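Local coordinates for mandelate racemase / muconate lactonizing enzyme, C-terminal domain protein (Labrenzia alexandrii, PDB 4E5T) that is a putative member of the mandelate racemase/muconate lactonizing enzyme family that binds magnesium and probably acts on a carboxylate substrate as in its enolase-superfamily relatives, at residues 2-14 with 22-34. Numbering follows the deposited sequence.
Sequences MRLSDIETFVVGN and RYFIFVKLVTACG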
ATOM      1  N   MET A   2      38.114 -33.703  12.746  1.00 54.94           N
ATOM      2  CA  MET A   2      38.589 -32.742  11.747  1.00 61.74           C
ATOM      3  C   MET A   2      38.565 -31.303  12.266  1.00 61.40           C
ATOM      4  O   MET A   2      37.543 -30.824  12.748  1.00 67.02           O
ATOM      5  CB  MET A   2      37.771 -32.831  10.448  1.00 58.55           C
ATOM      6  CG  MET A   2      38.508 -32.228   9.248  1.00 65.36           C
ATOM      7  SD  MET A   2      37.690 -32.245   7.627  1.00 59.54           S
ATOM      8  CE  MET A   2      37.131 -33.936   7.495  1.00 50.40           C
ATOM      9  N   ARG A   3      39.692 -30.610  12.162  1.00 51.01           N
ATOM     10  CA  ARG A   3      39.765 -29.230  12.616  1.00 48.37           C
ATOM     11  C   ARG A   3      40.689 -28.360  11.754  1.00 47.79           C
ATOM     12  O   ARG A   3      41.771 -28.782  11.362  1.00 53.40           O
ATOM     13  CB  ARG A   3      40.159 -29.165  14.097  1.00 55.29           C
ATOM     14  CG  ARG A   3      41.034 -30.305  14.594  1.00 73.45           C
ATOM     15  CD  ARG A   3      41.764 -29.920  15.887  1.00 91.65           C
ATOM     16  NE  ARG A   3      42.494 -28.660  15.729  1.00105.88           N
ATOM     17  CZ  ARG A   3      43.280 -28.116  16.655  1.00106.53           C
ATOM     18  NH1 ARG A   3      43.453 -28.727  17.824  1.00110.02           N
ATOM     19  NH2 ARG A   3      43.895 -26.961  16.406  1.00 94.53           N
ATOM     20  N   LEU A   4      40.245 -27.149  11.439  1.00 42.02           N
ATOM     21  CA  LEU A   4      41.078 -26.208  10.699  1.00 41.32           C
ATOM     22  C   LEU A   4      42.215 -25.771  11.603  1.00 42.45           C
ATOM     23  O   LEU A   4      42.012 -25.496  12.805  1.00 32.57           O
ATOM     24  CB  LEU A   4      40.271 -24.989  10.258  1.00 44.77           C
ATOM     25  CG  LEU A   4      39.094 -25.345   9.364  1.00 44.14           C
ATOM     26  CD1 LEU A   4      38.345 -24.111   8.946  1.00 32.33           C
ATOM     27  CD2 LEU A   4      39.621 -26.080   8.154  1.00 54.72           C
ATOM     28  N   SER A   5      43.405 -25.685  11.019  1.00 34.37           N
ATOM     29  CA  SER A   5      44.613 -25.524  11.809  1.00 35.43           C
ATOM     30  C   SER A   5      45.419 -24.303  11.403  1.00 36.30           C
ATOM     31  O   SER A   5      45.965 -23.585  12.245  1.00 31.93           O
ATOM     32  CB  SER A   5      45.480 -26.772  11.658  1.00 27.31           C
ATOM     33  OG  SER A   5      45.931 -27.204  12.916  1.00 47.64           O
ATOM     34  N   ASP A   6      45.487 -24.078  10.097  1.00 37.19           N
ATOM     35  CA  ASP A   6      46.446 -23.140   9.547  1.00 45.40           C
ATOM     36  C   ASP A   6      45.884 -22.424   8.341  1.00 46.91           C
ATOM     37  O   ASP A   6      45.119 -22.989   7.550  1.00 43.36           O
ATOM     38  CB  ASP A   6      47.735 -23.863   9.154  1.00 59.63           C
ATOM     39  CG  ASP A   6      48.628 -24.144  10.343  1.00 83.33           C
ATOM     40  OD1 ASP A   6      49.011 -23.173  11.037  1.00 93.81           O
ATOM     41  OD2 ASP A   6      48.942 -25.335  10.583  1.00 85.30           O
ATOM     42  N   ILE A   7      46.279 -21.162   8.222  1.00 39.66           N
ATOM     43  CA  ILE A   7      45.920 -20.336   7.095  1.00 29.20           C
ATOM     44  C   ILE A   7      47.200 -19.743   6.493  1.00 31.33           C
ATOM     45  O   ILE A   7      48.151 -19.404   7.212  1.00 20.72           O
ATOM     46  CB  ILE A   7      44.907 -19.228   7.498  1.00 39.25           C
ATOM     47  CG1 ILE A   7      44.522 -18.379   6.276  1.00 38.14           C
ATOM     48  CG2 ILE A   7      45.455 -18.360   8.624  1.00 17.77           C
ATOM     49  CD1 ILE A   7      43.474 -17.317   6.554  1.00 31.51           C
ATOM     50  N   GLU A   8      47.246 -19.688   5.166  1.00 33.34           N
ATOM     51  CA  GLU A   8      48.198 -18.830   4.487  1.00 41.15           C
ATOM     52  C   GLU A   8      47.366 -17.893   3.607  1.00 41.86           C
ATOM     53  O   GLU A   8      46.314 -18.285   3.104  1.00 45.49           O
ATOM     54  CB  GLU A   8      49.235 -19.626   3.672  1.00 36.99           C
ATOM     55  CG  GLU A   8      50.279 -18.724   2.999  1.00 45.97           C
ATOM     56  CD  GLU A   8      51.410 -19.463   2.280  1.00 61.67           C
ATOM     57  OE1 GLU A   8      51.189 -20.607   1.803  1.00 68.25           O
ATOM     58  OE2 GLU A   8      52.527 -18.884   2.192  1.00 57.09           O
ATOM     59  N   THR A   9      47.809 -16.645   3.466  1.00 33.59           N
ATOM     60  CA  THR A   9      47.168 -15.712   2.547  1.00 29.00           C
ATOM     61  C   THR A   9      48.140 -15.368   1.441  1.00 34.09           C
ATOM     62  O   THR A   9      49.356 -15.443   1.610  1.00 31.28           O
ATOM     63  CB  THR A   9      46.682 -14.396   3.228  1.00 26.53           C
ATOM     64  OG1 THR A   9      47.755 -13.792   3.969  1.00 33.05           O
ATOM     65  CG2 THR A   9      45.505 -14.656   4.150  1.00 20.96           C
ATOM     66  N   PHE A  10      47.577 -15.000   0.300  1.00 37.13           N
ATOM     67  CA  PHE A  10      48.351 -14.635  -0.870  1.00 33.86           C
ATOM     68  C   PHE A  10      47.737 -13.373  -1.450  1.00 32.19           C
ATOM     69  O   PHE A  10      46.533 -13.306  -1.694  1.00 37.27           O
ATOM     70  CB  PHE A  10      48.286 -15.739  -1.924  1.00 40.31           C
ATOM     71  CG  PHE A  10      48.638 -17.110  -1.408  1.00 42.07           C
ATOM     72  CD1 PHE A  10      47.755 -17.817  -0.594  1.00 42.26           C
ATOM     73  CD2 PHE A  10      49.837 -17.706  -1.766  1.00 33.33           C
ATOM     74  CE1 PHE A  10      48.072 -19.067  -0.126  1.00 43.13           C
ATOM     75  CE2 PHE A  10      50.155 -18.967  -1.306  1.00 38.84           C
ATOM     76  CZ  PHE A  10      49.277 -19.647  -0.488  1.00 46.17           C
ATOM     77  N   VAL A  11      48.564 -12.362  -1.641  1.00 27.31           N
ATOM     78  CA  VAL A  11      48.162 -11.192  -2.364  1.00 19.28           C
ATOM     79  C   VAL A  11      48.922 -11.261  -3.667  1.00 35.02           C
ATOM     80  O   VAL A  11      50.146 -11.232  -3.672  1.00 48.89           O
ATOM     81  CB  VAL A  11      48.522  -9.939  -1.582  1.00 35.81           C
ATOM     82  CG1 VAL A  11      48.034  -8.679  -2.316  1.00 28.52           C
ATOM     83  CG2 VAL A  11      47.943 -10.033  -0.153  1.00 27.87           C
ATOM     84  N   VAL A  12      48.194 -11.401  -4.769  1.00 30.83           N
ATOM     85  CA  VAL A  12      48.803 -11.648  -6.071  1.00 37.27           C
ATOM     86  C   VAL A  12      48.481 -10.535  -7.056  1.00 42.22           C
ATOM     87  O   VAL A  12      47.320 -10.335  -7.401  1.00 53.46           O
ATOM     88  CB  VAL A  12      48.276 -12.972  -6.692  1.00 41.74           C
ATOM     89  CG1 VAL A  12      48.840 -13.155  -8.084  1.00 36.80           C
ATOM     90  CG2 VAL A  12      48.609 -14.172  -5.807  1.00 32.26           C
ATOM     91  N   GLY A  13      49.503  -9.816  -7.513  1.00 38.88           N
ATOM     92  CA  GLY A  13      49.317  -8.800  -8.541  1.00 35.35           C
ATOM     93  C   GLY A  13      48.962  -9.423  -9.881  1.00 40.10           C
ATOM     94  O   GLY A  13      49.471 -10.480 -10.236  1.00 47.13           O
ATOM     95  N   ASN A  14      48.078  -8.774 -10.627  1.00 41.85           N
ATOM     96  CA  ASN A  14      47.612  -9.300 -11.910  1.00 38.82           C
ATOM     97  C   ASN A  14      48.451  -8.667 -13.002  1.00 39.05           C
ATOM     98  O   ASN A  14      48.588  -7.458 -13.047  1.00 52.72           O
ATOM     99  CB  ASN A  14      46.125  -8.960 -12.091  1.00 42.27           C
ATOM    100  CG  ASN A  14      45.454  -9.733 -13.224  1.00 47.26           C
ATOM    101  OD1 ASN A  14      45.935 -10.777 -13.669  1.00 48.34           O
ATOM    102  ND2 ASN A  14      44.318  -9.215 -13.688  1.00 45.43           N
ATOM    103  N   ARG A  22      43.403  -5.241 -10.559  1.00 44.36           N
ATOM    104  CA  ARG A  22      44.805  -5.006 -10.233  1.00 36.49           C
ATOM    105  C   ARG A  22      45.465  -6.105  -9.405  1.00 36.61           C
ATOM    106  O   ARG A  22      46.663  -6.302  -9.510  1.00 42.84           O
ATOM    107  CB  ARG A  22      44.971  -3.666  -9.505  1.00 31.01           C
ATOM    108  CG  ARG A  22      44.606  -2.450 -10.319  1.00 37.76           C
ATOM    109  CD  ARG A  22      44.992  -1.178  -9.584  1.00 53.99           C
ATOM    110  NE  ARG A  22      45.249  -0.076 -10.506  1.00 73.41           N
ATOM    111  CZ  ARG A  22      44.385   0.898 -10.775  1.00 75.32           C
ATOM    112  NH1 ARG A  22      43.195   0.907 -10.176  1.00 70.56           N
ATOM    113  NH2 ARG A  22      44.716   1.862 -11.637  1.00 68.29           N
ATOM    114  N   TYR A  23      44.695  -6.797  -8.571  1.00 32.43           N
ATOM    115  CA  TYR A  23      45.256  -7.817  -7.691  1.00 31.10           C
ATOM    116  C   TYR A  23      44.187  -8.808  -7.230  1.00 33.60           C
ATOM    117  O   TYR A  23      42.993  -8.501  -7.286  1.00 34.38           O
ATOM    118  CB  TYR A  23      45.941  -7.166  -6.478  1.00 40.12           C
ATOM    119  CG  TYR A  23      45.034  -6.325  -5.581  1.00 48.51           C
ATOM    120  CD1 TYR A  23      44.254  -6.919  -4.591  1.00 47.87           C
ATOM    121  CD2 TYR A  23      44.979  -4.940  -5.707  1.00 45.66           C
ATOM    122  CE1 TYR A  23      43.436  -6.162  -3.776  1.00 55.01           C
ATOM    123  CE2 TYR A  23      44.160  -4.171  -4.887  1.00 46.29           C
ATOM    124  CZ  TYR A  23      43.390  -4.783  -3.922  1.00 52.58           C
ATOM    125  OH  TYR A  23      42.569  -4.037  -3.094  1.00 46.73           O
ATOM    126  N   PHE A  24      44.618  -9.989  -6.781  1.00 32.71           N
ATOM    127  CA  PHE A  24      43.703 -10.999  -6.242  1.00 31.66           C
ATOM    128  C   PHE A  24      44.097 -11.320  -4.820  1.00 38.20           C
ATOM    129  O   PHE A  24      45.279 -11.252  -4.483  1.00 48.97           O
ATOM    130  CB  PHE A  24      43.761 -12.293  -7.046  1.00 20.34           C
ATOM    131  CG  PHE A  24      43.655 -12.099  -8.513  1.00 22.00           C
ATOM    132  CD1 PHE A  24      42.787 -11.165  -9.041  1.00 30.65           C
ATOM    133  CD2 PHE A  24      44.439 -12.843  -9.376  1.00 23.23           C
ATOM    134  CE1 PHE A  24      42.700 -10.976 -10.415  1.00 43.70           C
ATOM    135  CE2 PHE A  24      44.357 -12.669 -10.740  1.00 31.00           C
ATOM    136  CZ  PHE A  24      43.490 -11.733 -11.268  1.00 41.74           C
ATOM    137  N   ILE A  25      43.125 -11.678  -3.981  1.00 20.79           N
ATOM    138  CA  ILE A  25      43.465 -12.098  -2.624  1.00 28.34           C
ATOM    139  C   ILE A  25      43.074 -13.556  -2.356  1.00 28.58           C
ATOM    140  O   ILE A  25      41.900 -13.903  -2.286  1.00 38.34           O
ATOM    141  CB  ILE A  25      42.835 -11.188  -1.558  1.00 28.96           C
ATOM    142  CG1 ILE A  25      43.141  -9.724  -1.860  1.00 30.28           C
ATOM    143  CG2 ILE A  25      43.338 -11.588  -0.179  1.00 23.11           C
ATOM    144  CD1 ILE A  25      42.594  -8.751  -0.847  1.00 26.74           C
ATOM    145  N   PHE A  26      44.064 -14.412  -2.192  1.00 26.17           N
ATOM    146  CA  PHE A  26      43.783 -15.830  -2.031  1.00 33.70           C
ATOM    147  C   PHE A  26      43.974 -16.253  -0.590  1.00 30.08           C
ATOM    148  O   PHE A  26      44.776 -15.670   0.143  1.00 29.57           O
ATOM    149  CB  PHE A  26      44.689 -16.656  -2.949  1.00 37.32           C
ATOM    150  CG  PHE A  26      44.477 -16.390  -4.417  1.00 36.58           C
ATOM    151  CD1 PHE A  26      43.212 -16.168  -4.920  1.00 37.95           C
ATOM    152  CD2 PHE A  26      45.545 -16.362  -5.290  1.00 39.10           C
ATOM    153  CE1 PHE A  26      43.016 -15.928  -6.271  1.00 41.25           C
ATOM    154  CE2 PHE A  26      45.354 -16.119  -6.642  1.00 38.87           C
ATOM    155  CZ  PHE A  26      44.086 -15.908  -7.130  1.00 36.35           C
ATOM    156  N   VAL A  27      43.225 -17.262  -0.180  1.00 24.30           N
ATOM    157  CA  VAL A  27      43.462 -17.881   1.117  1.00 25.56           C
ATOM    158  C   VAL A  27      43.722 -19.386   0.963  1.00 33.93           C
ATOM    159  O   VAL A  27      43.181 -20.037   0.060  1.00 36.18           O
ATOM    160  CB  VAL A  27      42.292 -17.626   2.124  1.00 30.15           C
ATOM    161  CG1 VAL A  27      42.141 -16.158   2.410  1.00 31.10           C
ATOM    162  CG2 VAL A  27      40.987 -18.189   1.612  1.00 14.80           C
ATOM    163  N   LYS A  28      44.556 -19.926   1.849  1.00 36.57           N
ATOM    164  CA  LYS A  28      44.824 -21.368   1.918  1.00 34.15           C
ATOM    165  C   LYS A  28      44.498 -21.912   3.327  1.00 34.05           C
ATOM    166  O   LYS A  28      45.179 -21.576   4.289  1.00 44.45           O
ATOM    167  CB  LYS A  28      46.298 -21.625   1.560  1.00 28.05           C
ATOM    168  CG  LYS A  28      46.673 -23.075   1.310  1.00 31.54           C
ATOM    169  CD  LYS A  28      47.719 -23.523   2.299  1.00 33.25           C
ATOM    170  CE  LYS A  28      48.707 -24.495   1.684  1.00 29.72           C
ATOM    171  NZ  LYS A  28      50.114 -24.143   2.051  1.00 34.35           N
ATOM    172  N   LEU A  29      43.459 -22.733   3.459  1.00 27.76           N
ATOM    173  CA  LEU A  29      43.121 -23.323   4.765  1.00 27.40           C
ATOM    174  C   LEU A  29      43.628 -24.751   4.897  1.00 35.32           C
ATOM    175  O   LEU A  29      43.427 -25.574   4.008  1.00 43.92           O
ATOM    176  CB  LEU A  29      41.613 -23.330   5.000  1.00 22.56           C
ATOM    177  CG  LEU A  29      40.850 -22.014   5.085  1.00 24.93           C
ATOM    178  CD1 LEU A  29      39.578 -22.252   5.856  1.00 23.80           C
ATOM    179  CD2 LEU A  29      41.688 -20.976   5.768  1.00 30.49           C
ATOM    180  N   VAL A  30      44.280 -25.055   6.010  1.00 29.69           N
ATOM    181  CA  VAL A  30      44.795 -26.405   6.203  1.00 30.20           C
ATOM    182  C   VAL A  30      44.276 -27.048   7.472  1.00 33.92           C
ATOM    183  O   VAL A  30      44.453 -26.507   8.563  1.00 31.46           O
ATOM    184  CB  VAL A  30      46.319 -26.425   6.302  1.00 31.79           C
ATOM    185  CG1 VAL A  30      46.810 -27.858   6.220  1.00 38.90           C
ATOM    186  CG2 VAL A  30      46.937 -25.585   5.204  1.00 28.06           C
ATOM    187  N   THR A  31      43.645 -28.210   7.323  1.00 34.98           N
ATOM    188  CA  THR A  31      43.276 -29.037   8.466  1.00 35.63           C
ATOM    189  C   THR A  31      44.502 -29.706   9.111  1.00 44.55           C
ATOM    190  O   THR A  31      45.584 -29.808   8.519  1.00 48.19           O
ATOM    191  CB  THR A  31      42.340 -30.159   8.051  1.00 39.56           C
ATOM    192  OG1 THR A  31      42.980 -30.930   7.031  1.00 53.46           O
ATOM    193  CG2 THR A  31      41.032 -29.613   7.511  1.00 32.09           C
ATOM    194  N   ALA A  32      44.295 -30.194  10.324  1.00 42.26           N
ATOM    195  CA  ALA A  32      45.332 -30.817  11.129  1.00 37.83           C
ATOM    196  C   ALA A  32      45.909 -32.070  10.482  1.00 44.36           C
ATOM    197  O   ALA A  32      47.033 -32.482  10.765  1.00 38.28           O
ATOM    198  CB  ALA A  32      44.748 -31.163  12.475  1.00 30.02           C
ATOM    199  N   CYS A  33      45.111 -32.675   9.617  1.00 49.01           N
ATOM    200  CA  CYS A  33      45.439 -33.954   9.033  1.00 46.16           C
ATOM    201  C   CYS A  33      45.947 -33.770   7.600  1.00 57.34           C
ATOM    202  O   CYS A  33      46.376 -34.732   6.952  1.00 72.73           O
ATOM    203  CB  CYS A  33      44.221 -34.891   9.099  1.00 38.50           C
ATOM    204  SG  CYS A  33      42.659 -34.212   8.406  1.00 96.97           S
ATOM    205  N   GLY A  34      45.907 -32.534   7.106  1.00 46.53           N
ATOM    206  CA  GLY A  34      46.526 -32.226   5.828  1.00 47.59           C
ATOM    207  C   GLY A  34      45.660 -31.743   4.669  1.00 51.56           C
ATOM    208  O   GLY A  34      46.198 -31.220   3.678  1.00 49.75           O
TER
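Phe10 and Phe26 sit opposite each other as a hydrogen-bonded pair at the apolar centre of an antiparallel beta hairpin. The hairpin joins strands 4-13 and 23-31, the first two strands of the three-stranded sheet in the enolase-type N-terminal domain. The two Phe side chains cross at about a right angle and touch through their CB atoms. CG of Phe10 lies beside its own backbone N (chi1 -52°), which carries the ring along the sheet to Lys28. There the ring edge meets the lysine chain, with Phe10 CE1 3.5 Å from Lys28 CB. Val12 puts its CG2 branch 3.8 Å from Phe26 CD2.

The other face carries Ile7, Leu29, Thr9 and Val27. Ile7 and Leu29 lie side by side, with Ile7 CG1 3.9 Å from Leu29 CD2. Helices 48-63 and 89-110 pack on this face.

At the open end of the hairpin, Leu4 CD1 meets Leu29 CD1. The next residues form a classic beta bulge: Ser5 N and Asp6 N both donate to Val30 O.

At the loop end, the Asn14 amide lies obliquely against the CZ end of the Phe24 ring, with Asn14 CG 3.4 Å from Phe24 CZ. Asn14 ND2 also bonds His19 O and Gly21 O in the connecting loop. With an alanine here, the His19 and Gly21 carbonyls would probably lose their shared donor, and a gap is likely to open beside Phe24.

On the polar edge, Glu8 pairs more closely with Arg383. Its bridge to Lys28 is long, Glu8 OE1 standing 3.7 Å from Lys28 NZ.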